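Local coordinates for conserved Protein MTH1675 (Methanothermobacter thermautotrophicus, PDB 1T57) that is of unknown function but binds flavin mononucleotide and magnesium, and belongs to the family of the pyruvate kinase alpha/beta domain, at residues Gly145-Val148 against Cys149-Ala153; Met135-Thr138 against Leu139-Val142; Gly172-Trp176 against Gly177-Ala181; Gly111-Ala114 against Leu115-Val118. All blocks are in the same frame, centred on the assembly; numbering follows the deposited sequence.

Interaction 1 of 4, residues Gly145-Val148 against Cys149-Ala153; sequences GFKV and CVEIA. With FMN (flavin mononucleotide), chain E.
Lys147 and Glu151 form an i to i+4 salt bridge on one turn of helix 144-158, with NZ 2.8 Å from Glu151 OE2. The two side chains run side by side and point the same way. NZ reaches OE2 from above the carboxylate plane, 40° out of it, and also donates to the flavin carbonyl, FMN O4, at 3.0 Å. The lysine chain bends at chi2 and chi4 to bring its ammonium between Glu151 OE2 and FMN O4, whereas Glu151 stays extended, CG anti to the backbone N (chi1 -174°). Its other oxygen, OE1, is held by the backbone N of Leu115, so both carboxylate oxygens have a partner, and the ammonium would probably draw electron density toward O4.

Every residue touching here is buried; close backbone packing gives way to looser apolar contact. Cys149 N donates to Gly145 O at 2.8 Å, the regular i to i+4 bond of the helix. The apolar side is looser, Val148 CG2 standing 4.3 Å from Ile152 CD1, and Phe146 packs instead on Leu139 and Leu182. On the flavin side, Val148 CG1 lies 3.7 Å from FMN C4A.

Interaction 2 of 4, residues Met135-Thr138 against Leu139-Val142; sequences MAET and LRMV. With MG (magnesium ion), chain D; FMN (flavin mononucleotide), chain E.
Arg140 reaches past Glu137, whose OE2 lies at the edge of its guanidinium, and on to the flavin from the C-terminal end of helix 131-139. Its CB lies 3.3 Å from Glu137 O, and CG rests equally near Ala136 O, the carbonyl that accepts the backbone N-H of Arg140. From CG to NE the chain is extended, and CD passes 3.5 Å from Glu137 OE2. NE is bonded to Gln144 OE1. At the tip the two terminal nitrogens divide the work: NH1 makes a salt bridge to Glu137 OE2 at 2.9 Å, while NH2 donates to FMN O4 at 3.0 Å. OE2 lies within 4° of the guanidinium plane and is met on its syn side, yet carboxylate and guanidinium planes stand 71° apart. A bend at chi2 (59°) turns the Glu137 carboxylate back toward the arginine. With all three nitrogens engaged, rotation of the guanidinium is restricted.

Beyond it, Val142 O binds magnesium at 2.5 Å, a site to which Pro204 O of strand 196-204 also contributes. Leu139 packs on Phe146 and Val150 of helix 144-158, whereas Thr138 and Met141, a selenomethionine, pack against Met135 and Leu139 of a second subunit, respectively, placing this helix end between the flavin pocket and a subunit interface.

Interaction 3 of 4, residues Gly172-Trp176 against Gly177-Ala181; sequences GGTAW and GADTA. With FMN (flavin mononucleotide), chain E.
Gly172 and Thr180 pair as an antiparallel hydrogen-bonded couple where strand 168-172 turns back into strand 180-185, and Asp179 and Thr180 both face Gly172, a classic beta bulge. The backbone bonds set the frame: Gly172 N donates to Thr180 O at 2.8 Å, and Gly172 O accepts from both Asp179 N and Thr180 N.

Among side chains, Thr174 OG1 donates to the syn lone pair of Asp179 OD1 at 2.8 Å. Asp179 CG sits between its backbone N and carbonyl carbon (chi1 59°), a torsion that brings the carboxylate back over Gly173 and Thr174. A water donates to both Thr174 OG1 and Asp179 OD2, closing a small polar ring, and Gly32 N is a further donor to OD1.

The third kind is ligand binding, all of its hydrogen bonds by backbone. Gly173 N gives a bond to FMN O2', which returns one to Gly173 O at 2.6 Å. Ala175 N reaches FMN O2 at 2.8 Å and, more distantly, N1; Gly177 N meets the phosphate at O2P, also 2.8 Å away. Main-chain groups thus read the flavin from the pyrimidine to the phosphate, while the Thr174-Asp179 bond and its water link the two arms of the loop, and Ala175 N-H could help to stabilise negative charge near N1 and O2.

Interaction 4 of 4, residues Gly111-Ala114 against Leu115-Val118; sequences GSHA and LSGV. With FMN (flavin mononucleotide), chain E.
His113 O is the acceptor on which this turn closes, and three donors of the following residues converge on it, all weakly. Gly117 N is 2.9 Å from His113 O, but its N-H bends to 127°. Ser116 N is straighter at 154° and longer, at 3.4 Å from His113 O, and Ser116 OG completes the set at 3.3 Å from the same oxygen. The hydroxyl gets there because OG sits between its own backbone N and carbonyl carbon (chi1 51°), which also leaves it 3.3 Å from His113 CB. Gly117, whose N is the nearest of the three donors, has a positive phi.

Two further polar groups find partners beyond the turn. Leu115 N, poorly angled for His113 O, goes to Glu151 instead, and His113 NE2 is paired with the backbone N of His82. The imidazole meets the flavin by its face: the methyl carbon FMN C7M stands 3.1 Å above the ring plane, offset toward the rim, and 3.2 Å from His113 NE2. His82 meets this ring edge-to-face.

Both segments lie in the loop between strand 107-109 and helix 118-126, Val118 being at the helix start. Leu115 lies against Ala136 and Leu139 of helix 131-139 and Val150 of helix 144-158, Ala114 packs on Ile154 and Met155 of the latter helix, and Ser116 touches Met189 of a third subunit.

How the interactions relate
All four interactions touch one flavin mononucleotide. Interactions 1 and 2, with centres about 10 Å apart, converge on its O4 through Lys147 and Arg140, whose side chains pack at 3.4 Å (Lys147 CE to Arg140 NH2). Interactions 1 and 4 are joined at 2.7 Å, from Glu151 OE1 to Leu115 N. Val148 CG2 packs 3.3 Å from Gly172 CA, joining interaction 1 to interaction 3. Interactions 3 and 4 do not touch, their nearest atoms being about 10 Å apart; they meet the ligand at different parts, the ribityl-phosphate and pyrimidine for 172-181, the dimethylbenzene end for 111-118. Interaction 1 touches all three others.

Interaction 1 of 4, residues Gly145-Val148 against Cys149-Ala153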
loop_
_atom_site.group_PDB
_atom_site.type_symbol
_atom_site.label_atom_id
_atom_site.label_comp_id
_atom_site.label_asym_id
_atom_site.label_seq_id
_atom_site.Cartn_x
_atom_site.Cartn_y
_atom_site.Cartn_z
ATOM N N GLY A 145 -20.978 -10.911 10.906
ATOM C CA GLY A 145 -21.032 -10.469 12.283
ATOM C C GLY A 145 -19.672 -10.621 12.961
ATOM O O GLY A 145 -19.300 -9.800 13.768
ATOM N N PHE A 146 -18.916 -11.651 12.598
ATOM C CA PHE A 146 -17.617 -11.858 13.223
ATOM C C PHE A 146 -16.800 -10.593 12.999
ATOM O O PHE A 146 -16.034 -10.143 13.861
ATOM C CB PHE A 146 -16.909 -13.069 12.604
ATOM C CG PHE A 146 -15.748 -13.595 13.415
ATOM C CD1 PHE A 146 -15.930 -14.637 14.306
ATOM C CD2 PHE A 146 -14.470 -13.090 13.239
ATOM C CE1 PHE A 146 -14.864 -15.172 15.017
ATOM C CE2 PHE A 146 -13.393 -13.615 13.945
ATOM C CZ PHE A 146 -13.594 -14.668 14.836
ATOM N N LYS A 147 -16.984 -9.989 11.838
ATOM C CA LYS A 147 -16.231 -8.793 11.523
ATOM C C LYS A 147 -16.802 -7.602 12.249
ATOM O O LYS A 147 -16.046 -6.779 12.708
ATOM C CB LYS A 147 -16.180 -8.570 9.992
ATOM C CG LYS A 147 -16.932 -7.360 9.421
ATOM C CD LYS A 147 -16.058 -6.137 9.339
ATOM C CE LYS A 147 -16.538 -5.155 8.248
ATOM N NZ LYS A 147 -17.534 -4.105 8.633
ATOM N N VAL A 148 -18.124 -7.520 12.414
ATOM C CA VAL A 148 -18.645 -6.331 13.093
ATOM C C VAL A 148 -18.309 -6.383 14.548
ATOM O O VAL A 148 -18.082 -5.348 15.173
ATOM C CB VAL A 148 -20.196 -6.090 12.889
ATOM C CG1 VAL A 148 -20.690 -6.810 11.670
ATOM C CG2 VAL A 148 -20.964 -6.427 14.115
ATOM N N CYS A 149 -18.234 -7.603 15.061
ATOM C CA CYS A 149 -17.900 -7.831 16.451
ATOM C C CYS A 149 -16.594 -7.187 16.871
ATOM O O CYS A 149 -16.597 -6.486 17.878
ATOM C CB CYS A 149 -17.882 -9.335 16.768
ATOM S SG CYS A 149 -19.485 -9.965 17.353
ATOM N N VAL A 150 -15.487 -7.390 16.138
ATOM C CA VAL A 150 -14.260 -6.725 16.572
ATOM C C VAL A 150 -14.376 -5.245 16.231
ATOM O O VAL A 150 -13.985 -4.379 17.022
ATOM C CB VAL A 150 -12.927 -7.337 15.935
ATOM C CG1 VAL A 150 -13.205 -8.628 15.274
ATOM C CG2 VAL A 150 -12.277 -6.379 14.990
ATOM N N GLU A 151 -14.946 -4.955 15.065
ATOM C CA GLU A 151 -15.095 -3.574 14.625
ATOM C C GLU A 151 -15.802 -2.685 15.645
ATOM O O GLU A 151 -15.325 -1.604 15.993
ATOM C CB GLU A 151 -15.853 -3.519 13.301
ATOM C CG GLU A 151 -15.908 -2.103 12.729
ATOM C CD GLU A 151 -16.481 -2.018 11.321
ATOM O OE1 GLU A 151 -15.908 -1.264 10.501
ATOM O OE2 GLU A 151 -17.503 -2.675 11.024
ATOM N N ILE A 152 -16.965 -3.118 16.107
ATOM C CA ILE A 152 -17.666 -2.300 17.079
ATOM C C ILE A 152 -16.880 -2.333 18.403
ATOM O O ILE A 152 -16.960 -1.401 19.207
ATOM C CB ILE A 152 -19.174 -2.760 17.269
ATOM C CG1 ILE A 152 -19.286 -4.263 17.527
ATOM C CG2 ILE A 152 -19.981 -2.514 16.002
ATOM C CD1 ILE A 152 -20.657 -4.700 18.032
ATOM N N ALA A 153 -16.092 -3.380 18.625
ATOM C CA ALA A 153 -15.333 -3.438 19.876
ATOM C C ALA A 153 -14.320 -2.298 19.888
ATOM O O ALA A 153 -14.190 -1.596 20.875
ATOM C CB ALA A 153 -14.627 -4.833 20.055
HETATM N N1 FMN E . -23.916 -6.002 8.893
HETATM C C2 FMN E . -23.286 -6.784 7.932
HETATM O O2 FMN E . -23.825 -7.786 7.503
HETATM N N3 FMN E . -21.993 -6.583 7.533
HETATM C C4 FMN E . -21.322 -5.456 7.933
HETATM O O4 FMN E . -20.120 -5.346 7.662
HETATM C C4A FMN E . -21.917 -4.667 8.921
HETATM N N5 FMN E . -21.259 -3.555 9.394
HETATM C C5A FMN E . -21.722 -2.965 10.546
HETATM C C6 FMN E . -21.034 -1.860 11.016
HETATM C C7 FMN E . -21.503 -1.142 12.081
HETATM C C7M FMN E . -20.723 0.074 12.463
HETATM C C8 FMN E . -22.860 -1.216 12.375
HETATM C C8M FMN E . -23.466 -0.345 13.461
HETATM C C9 FMN E . -23.583 -2.302 11.886
HETATM C C9A FMN E . -22.998 -3.251 11.042
HETATM N N10 FMN E . -23.791 -4.196 10.374
HETATM C C10 FMN E . -23.183 -4.997 9.440
HETATM C "C1'" FMN E . -25.196 -4.543 10.815
HETATM C "C2'" FMN E . -25.131 -5.338 12.089
HETATM O "O2'" FMN E . -24.242 -6.442 11.884
HETATM C "C3'" FMN E . -26.489 -5.897 12.450
HETATM O "O3'" FMN E . -27.011 -6.651 11.398
HETATM C "C4'" FMN E . -27.536 -5.024 13.163
HETATM O "O4'" FMN E . -28.523 -5.948 13.555
HETATM C "C5'" FMN E . -28.441 -4.015 12.491
HETATM O "O5'" FMN E . -29.343 -3.700 13.528
HETATM P P FMN E . -30.951 -3.707 13.512
HETATM O O1P FMN E . -31.383 -2.963 14.729
HETATM O O2P FMN E . -31.551 -5.127 13.532
HETATM O O3P FMN E . -31.373 -2.956 12.243
#

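Interaction 2 of 4, residues Met135-Thr138 against Leu139-Val142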
loop_
_atom_site.group_PDB
_atom_site.type_symbol
_atom_site.label_atom_id
_atom_site.label_comp_id
_atom_site.label_asym_id
_atom_site.label_seq_id
_atom_site.Cartn_x
_atom_site.Cartn_y
_atom_site.Cartn_z
HETATM N N MSE A 135 -8.307 -6.171 6.670
HETATM C CA MSE A 135 -8.553 -6.778 7.974
HETATM C C MSE A 135 -10.005 -7.227 8.043
HETATM O O MSE A 135 -10.313 -8.305 8.540
HETATM C CB MSE A 135 -8.297 -5.767 9.073
HETATM C CG MSE A 135 -6.824 -5.490 9.366
HETATM SE SE MSE A 135 -6.609 -4.104 10.709
HETATM C CE MSE A 135 -7.007 -5.157 12.286
ATOM N N ALA A 136 -10.893 -6.397 7.509
ATOM C CA ALA A 136 -12.313 -6.702 7.520
ATOM C C ALA A 136 -12.700 -7.881 6.613
ATOM O O ALA A 136 -13.457 -8.753 7.040
ATOM C CB ALA A 136 -13.107 -5.467 7.138
ATOM N N GLU A 137 -12.192 -7.911 5.376
ATOM C CA GLU A 137 -12.529 -9.005 4.485
ATOM C C GLU A 137 -11.993 -10.303 5.104
ATOM O O GLU A 137 -12.601 -11.380 4.977
ATOM C CB GLU A 137 -11.939 -8.791 3.096
ATOM C CG GLU A 137 -12.854 -9.297 1.988
ATOM C CD GLU A 137 -14.219 -8.619 2.016
ATOM O OE1 GLU A 137 -15.152 -9.073 1.317
ATOM O OE2 GLU A 137 -14.366 -7.627 2.754
ATOM N N THR A 138 -10.857 -10.192 5.789
ATOM C CA THR A 138 -10.251 -11.336 6.433
ATOM C C THR A 138 -11.156 -11.847 7.572
ATOM O O THR A 138 -11.400 -13.065 7.701
ATOM C CB THR A 138 -8.871 -10.964 6.958
ATOM O OG1 THR A 138 -8.117 -10.398 5.882
ATOM C CG2 THR A 138 -8.134 -12.197 7.477
ATOM N N LEU A 139 -11.668 -10.920 8.382
ATOM C CA LEU A 139 -12.549 -11.311 9.473
ATOM C C LEU A 139 -13.803 -11.970 8.933
ATOM O O LEU A 139 -14.317 -12.920 9.532
ATOM C CB LEU A 139 -12.876 -10.103 10.342
ATOM C CG LEU A 139 -11.653 -9.888 11.232
ATOM C CD1 LEU A 139 -11.789 -8.675 12.063
ATOM C CD2 LEU A 139 -11.461 -11.150 12.101
ATOM N N ARG A 140 -14.251 -11.485 7.776
ATOM C CA ARG A 140 -15.435 -12.004 7.095
ATOM C C ARG A 140 -15.379 -13.481 6.636
ATOM O O ARG A 140 -16.422 -14.083 6.346
ATOM C CB ARG A 140 -15.787 -11.097 5.890
ATOM C CG ARG A 140 -16.516 -9.816 6.269
ATOM C CD ARG A 140 -16.706 -8.869 5.083
ATOM N NE ARG A 140 -17.615 -7.763 5.409
ATOM C CZ ARG A 140 -17.459 -6.516 4.968
ATOM N NH1 ARG A 140 -16.437 -6.229 4.174
ATOM N NH2 ARG A 140 -18.278 -5.543 5.360
HETATM N N MSE A 141 -14.190 -14.071 6.557
HETATM C CA MSE A 141 -14.131 -15.463 6.147
HETATM C C MSE A 141 -14.834 -16.349 7.209
HETATM O O MSE A 141 -15.032 -17.548 6.991
HETATM C CB MSE A 141 -12.686 -15.923 5.973
HETATM C CG MSE A 141 -11.798 -15.005 5.194
HETATM SE SE MSE A 141 -10.005 -15.718 5.271
HETATM C CE MSE A 141 -9.532 -15.219 7.067
ATOM N N VAL A 142 -15.182 -15.768 8.361
ATOM C CA VAL A 142 -15.871 -16.523 9.408
ATOM C C VAL A 142 -17.368 -16.228 9.298
ATOM O O VAL A 142 -18.178 -17.126 9.297
ATOM C CB VAL A 142 -15.407 -16.152 10.849
ATOM C CG1 VAL A 142 -16.171 -17.046 11.878
ATOM C CG2 VAL A 142 -13.911 -16.357 10.979
HETATM MG MG MG D . -19.160 -19.366 8.732
HETATM N N1 FMN E . -23.916 -6.002 8.893
HETATM C C2 FMN E . -23.286 -6.784 7.932
HETATM O O2 FMN E . -23.825 -7.786 7.503
HETATM N N3 FMN E . -21.993 -6.583 7.533
HETATM C C4 FMN E . -21.322 -5.456 7.933
HETATM O O4 FMN E . -20.120 -5.346 7.662
HETATM C C4A FMN E . -21.917 -4.667 8.921
HETATM N N5 FMN E . -21.259 -3.555 9.394
HETATM C C5A FMN E . -21.722 -2.965 10.546
HETATM C C6 FMN E . -21.034 -1.860 11.016
HETATM C C7 FMN E . -21.503 -1.142 12.081
HETATM C C7M FMN E . -20.723 0.074 12.463
HETATM C C8 FMN E . -22.860 -1.216 12.375
HETATM C C8M FMN E . -23.466 -0.345 13.461
HETATM C C9 FMN E . -23.583 -2.302 11.886
HETATM C C9A FMN E . -22.998 -3.251 11.042
HETATM N N10 FMN E . -23.791 -4.196 10.374
HETATM C C10 FMN E . -23.183 -4.997 9.440
HETATM C "C1'" FMN E . -25.196 -4.543 10.815
HETATM C "C2'" FMN E . -25.131 -5.338 12.089
HETATM O "O2'" FMN E . -24.242 -6.442 11.884
HETATM C "C3'" FMN E . -26.489 -5.897 12.450
HETATM O "O3'" FMN E . -27.011 -6.651 11.398
HETATM C "C4'" FMN E . -27.536 -5.024 13.163
HETATM O "O4'" FMN E . -28.523 -5.948 13.555
HETATM C "C5'" FMN E . -28.441 -4.015 12.491
HETATM O "O5'" FMN E . -29.343 -3.700 13.528
HETATM P P FMN E . -30.951 -3.707 13.512
HETATM O O1P FMN E . -31.383 -2.963 14.729
HETATM O O2P FMN E . -31.551 -5.127 13.532
HETATM O O3P FMN E . -31.373 -2.956 12.243
#

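Interaction 3 of 4, residues Gly172-Trp176 against Gly177-Ala181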
loop_
_atom_site.group_PDB
_atom_site.type_symbol
_atom_site.label_atom_id
_atom_site.label_comp_id
_atom_site.label_asym_id
_atom_site.label_seq_id
_atom_site.Cartn_x
_atom_site.Cartn_y
_atom_site.Cartn_z
ATOM N N GLY A 172 -22.957 -9.095 16.756
ATOM C CA GLY A 172 -23.165 -8.574 15.426
ATOM C C GLY A 172 -23.995 -9.516 14.592
ATOM O O GLY A 172 -24.314 -10.621 15.024
ATOM N N GLY A 173 -24.346 -9.085 13.387
ATOM C CA GLY A 173 -25.133 -9.944 12.532
ATOM C C GLY A 173 -25.002 -9.621 11.062
ATOM O O GLY A 173 -24.203 -8.775 10.672
ATOM N N THR A 174 -25.797 -10.300 10.243
ATOM C CA THR A 174 -25.766 -10.061 8.816
ATOM C C THR A 174 -26.910 -9.118 8.443
ATOM O O THR A 174 -28.070 -9.516 8.403
ATOM C CB THR A 174 -25.894 -11.379 8.027
ATOM O OG1 THR A 174 -24.877 -12.304 8.440
ATOM C CG2 THR A 174 -25.732 -11.124 6.571
ATOM N N ALA A 175 -26.545 -7.860 8.208
ATOM C CA ALA A 175 -27.429 -6.774 7.799
ATOM C C ALA A 175 -28.530 -6.422 8.788
ATOM O O ALA A 175 -28.631 -5.288 9.226
ATOM C CB ALA A 175 -28.021 -7.075 6.419
ATOM N N TRP A 176 -29.329 -7.402 9.169
ATOM C CA TRP A 176 -30.416 -7.172 10.116
ATOM C C TRP A 176 -30.280 -8.073 11.330
ATOM O O TRP A 176 -29.898 -9.242 11.205
ATOM C CB TRP A 176 -31.763 -7.423 9.421
ATOM C CG TRP A 176 -31.996 -6.471 8.298
ATOM C CD1 TRP A 176 -32.269 -5.142 8.408
ATOM C CD2 TRP A 176 -31.827 -6.732 6.898
ATOM N NE1 TRP A 176 -32.264 -4.547 7.164
ATOM C CE2 TRP A 176 -31.997 -5.498 6.218
ATOM C CE3 TRP A 176 -31.546 -7.887 6.151
ATOM C CZ2 TRP A 176 -31.883 -5.387 4.819
ATOM C CZ3 TRP A 176 -31.436 -7.777 4.761
ATOM C CH2 TRP A 176 -31.605 -6.533 4.113
ATOM N N GLY A 177 -30.590 -7.527 12.504
ATOM C CA GLY A 177 -30.536 -8.310 13.734
ATOM C C GLY A 177 -29.186 -8.900 14.089
ATOM O O GLY A 177 -28.164 -8.299 13.806
ATOM N N ALA A 178 -29.162 -10.090 14.681
ATOM C CA ALA A 178 -27.889 -10.682 15.062
ATOM C C ALA A 178 -27.720 -12.205 14.852
ATOM O O ALA A 178 -28.675 -12.983 14.952
ATOM C CB ALA A 178 -27.585 -10.298 16.515
ATOM N N ASP A 179 -26.493 -12.619 14.546
ATOM C CA ASP A 179 -26.190 -14.036 14.339
ATOM C C ASP A 179 -24.766 -14.402 14.796
ATOM O O ASP A 179 -24.326 -15.541 14.665
ATOM C CB ASP A 179 -26.420 -14.427 12.869
ATOM C CG ASP A 179 -25.568 -13.635 11.903
ATOM O OD1 ASP A 179 -25.825 -13.710 10.682
ATOM O OD2 ASP A 179 -24.641 -12.936 12.353
ATOM N N THR A 180 -24.054 -13.427 15.352
ATOM C CA THR A 180 -22.707 -13.670 15.840
ATOM C C THR A 180 -22.453 -12.964 17.146
ATOM O O THR A 180 -22.762 -11.788 17.301
ATOM C CB THR A 180 -21.643 -13.177 14.878
ATOM O OG1 THR A 180 -21.851 -13.751 13.589
ATOM C CG2 THR A 180 -20.280 -13.574 15.398
ATOM N N ALA A 181 -21.883 -13.670 18.107
ATOM C CA ALA A 181 -21.591 -13.047 19.394
ATOM C C ALA A 181 -20.264 -13.603 19.806
ATOM O O ALA A 181 -20.046 -14.804 19.720
ATOM C CB ALA A 181 -22.654 -13.390 20.424
HETATM N N1 FMN E . -23.916 -6.002 8.893
HETATM C C2 FMN E . -23.286 -6.784 7.932
HETATM O O2 FMN E . -23.825 -7.786 7.503
HETATM N N3 FMN E . -21.993 -6.583 7.533
HETATM C C4 FMN E . -21.322 -5.456 7.933
HETATM O O4 FMN E . -20.120 -5.346 7.662
HETATM C C4A FMN E . -21.917 -4.667 8.921
HETATM N N5 FMN E . -21.259 -3.555 9.394
HETATM C C5A FMN E . -21.722 -2.965 10.546
HETATM C C6 FMN E . -21.034 -1.860 11.016
HETATM C C7 FMN E . -21.503 -1.142 12.081
HETATM C C7M FMN E . -20.723 0.074 12.463
HETATM C C8 FMN E . -22.860 -1.216 12.375
HETATM C C8M FMN E . -23.466 -0.345 13.461
HETATM C C9 FMN E . -23.583 -2.302 11.886
HETATM C C9A FMN E . -22.998 -3.251 11.042
HETATM N N10 FMN E . -23.791 -4.196 10.374
HETATM C C10 FMN E . -23.183 -4.997 9.440
HETATM C "C1'" FMN E . -25.196 -4.543 10.815
HETATM C "C2'" FMN E . -25.131 -5.338 12.089
HETATM O "O2'" FMN E . -24.242 -6.442 11.884
HETATM C "C3'" FMN E . -26.489 -5.897 12.450
HETATM O "O3'" FMN E . -27.011 -6.651 11.398
HETATM C "C4'" FMN E . -27.536 -5.024 13.163
HETATM O "O4'" FMN E . -28.523 -5.948 13.555
HETATM C "C5'" FMN E . -28.441 -4.015 12.491
HETATM O "O5'" FMN E . -29.343 -3.700 13.528
HETATM P P FMN E . -30.951 -3.707 13.512
HETATM O O1P FMN E . -31.383 -2.963 14.729
HETATM O O2P FMN E . -31.551 -5.127 13.532
HETATM O O3P FMN E . -31.373 -2.956 12.243
HETATM O O HOH W 1 -22.557 -12.844 10.324
#

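Interaction 4 of 4, residues Gly111-Ala114 against Leu115-Val118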
loop_
_atom_site.group_PDB
_atom_site.type_symbol
_atom_site.label_atom_id
_atom_site.label_comp_id
_atom_site.label_asym_id
_atom_site.label_seq_id
_atom_site.Cartn_x
_atom_site.Cartn_y
_atom_site.Cartn_z
ATOM N N GLY A 111 -20.259 6.770 14.825
ATOM C CA GLY A 111 -19.018 7.363 14.367
ATOM C C GLY A 111 -18.495 6.607 13.165
ATOM O O GLY A 111 -18.966 5.507 12.877
ATOM N N SER A 112 -17.542 7.182 12.444
ATOM C CA SER A 112 -17.006 6.495 11.277
ATOM C C SER A 112 -16.611 5.063 11.670
ATOM O O SER A 112 -16.022 4.852 12.728
ATOM C CB SER A 112 -15.815 7.282 10.726
ATOM O OG SER A 112 -14.809 7.357 11.687
ATOM N N HIS A 113 -16.981 4.091 10.838
ATOM C CA HIS A 113 -16.720 2.650 11.061
ATOM C C HIS A 113 -15.243 2.259 11.166
ATOM O O HIS A 113 -14.473 2.469 10.224
ATOM C CB HIS A 113 -17.349 1.832 9.937
ATOM C CG HIS A 113 -18.839 1.930 9.881
ATOM N ND1 HIS A 113 -19.586 1.249 8.943
ATOM C CD2 HIS A 113 -19.723 2.599 10.659
ATOM C CE1 HIS A 113 -20.867 1.491 9.150
ATOM N NE2 HIS A 113 -20.978 2.303 10.185
ATOM N N ALA A 114 -14.881 1.624 12.281
ATOM C CA ALA A 114 -13.491 1.259 12.560
ATOM C C ALA A 114 -12.711 0.404 11.564
ATOM O O ALA A 114 -11.512 0.606 11.417
ATOM C CB ALA A 114 -13.384 0.623 13.981
ATOM N N LEU A 115 -13.361 -0.526 10.869
ATOM C CA LEU A 115 -12.629 -1.373 9.919
ATOM C C LEU A 115 -12.721 -1.036 8.447
ATOM O O LEU A 115 -12.516 -1.896 7.604
ATOM C CB LEU A 115 -13.001 -2.845 10.119
ATOM C CG LEU A 115 -12.557 -3.401 11.495
ATOM C CD1 LEU A 115 -12.898 -4.911 11.594
ATOM C CD2 LEU A 115 -11.055 -3.158 11.703
ATOM N N SER A 116 -13.000 0.229 8.159
ATOM C CA SER A 116 -13.106 0.756 6.801
ATOM C C SER A 116 -12.607 2.215 6.915
ATOM O O SER A 116 -11.601 2.584 6.350
ATOM C CB SER A 116 -14.576 0.717 6.338
ATOM O OG SER A 116 -15.435 1.330 7.308
ATOM N N GLY A 117 -13.310 3.040 7.673
ATOM C CA GLY A 117 -12.842 4.401 7.848
ATOM C C GLY A 117 -12.750 5.231 6.568
ATOM O O GLY A 117 -13.482 5.043 5.601
ATOM N N VAL A 118 -11.849 6.191 6.611
ATOM C CA VAL A 118 -11.582 7.087 5.516
ATOM C C VAL A 118 -10.895 6.247 4.423
ATOM O O VAL A 118 -10.837 6.636 3.263
ATOM C CB VAL A 118 -10.701 8.287 6.037
ATOM C CG1 VAL A 118 -10.172 9.151 4.889
ATOM C CG2 VAL A 118 -11.554 9.148 6.982
HETATM N N1 FMN E . -23.916 -6.002 8.893
HETATM C C2 FMN E . -23.286 -6.784 7.932
HETATM O O2 FMN E . -23.825 -7.786 7.503
HETATM N N3 FMN E . -21.993 -6.583 7.533
HETATM C C4 FMN E . -21.322 -5.456 7.933
HETATM O O4 FMN E . -20.120 -5.346 7.662
HETATM C C4A FMN E . -21.917 -4.667 8.921
HETATM N N5 FMN E . -21.259 -3.555 9.394
HETATM C C5A FMN E . -21.722 -2.965 10.546
HETATM C C6 FMN E . -21.034 -1.860 11.016
HETATM C C7 FMN E . -21.503 -1.142 12.081
HETATM C C7M FMN E . -20.723 0.074 12.463
HETATM C C8 FMN E . -22.860 -1.216 12.375
HETATM C C8M FMN E . -23.466 -0.345 13.461
HETATM C C9 FMN E . -23.583 -2.302 11.886
HETATM C C9A FMN E . -22.998 -3.251 11.042
HETATM N N10 FMN E . -23.791 -4.196 10.374
HETATM C C10 FMN E . -23.183 -4.997 9.440
HETATM C "C1'" FMN E . -25.196 -4.543 10.815
HETATM C "C2'" FMN E . -25.131 -5.338 12.089
HETATM O "O2'" FMN E . -24.242 -6.442 11.884
HETATM C "C3'" FMN E . -26.489 -5.897 12.450
HETATM O "O3'" FMN E . -27.011 -6.651 11.398
HETATM C "C4'" FMN E . -27.536 -5.024 13.163
HETATM O "O4'" FMN E . -28.523 -5.948 13.555
HETATM C "C5'" FMN E . -28.441 -4.015 12.491
HETATM O "O5'" FMN E . -29.343 -3.700 13.528
HETATM P P FMN E . -30.951 -3.707 13.512
HETATM O O1P FMN E . -31.383 -2.963 14.729
HETATM O O2P FMN E . -31.551 -5.127 13.532
HETATM O O3P FMN E . -31.373 -2.956 12.243
#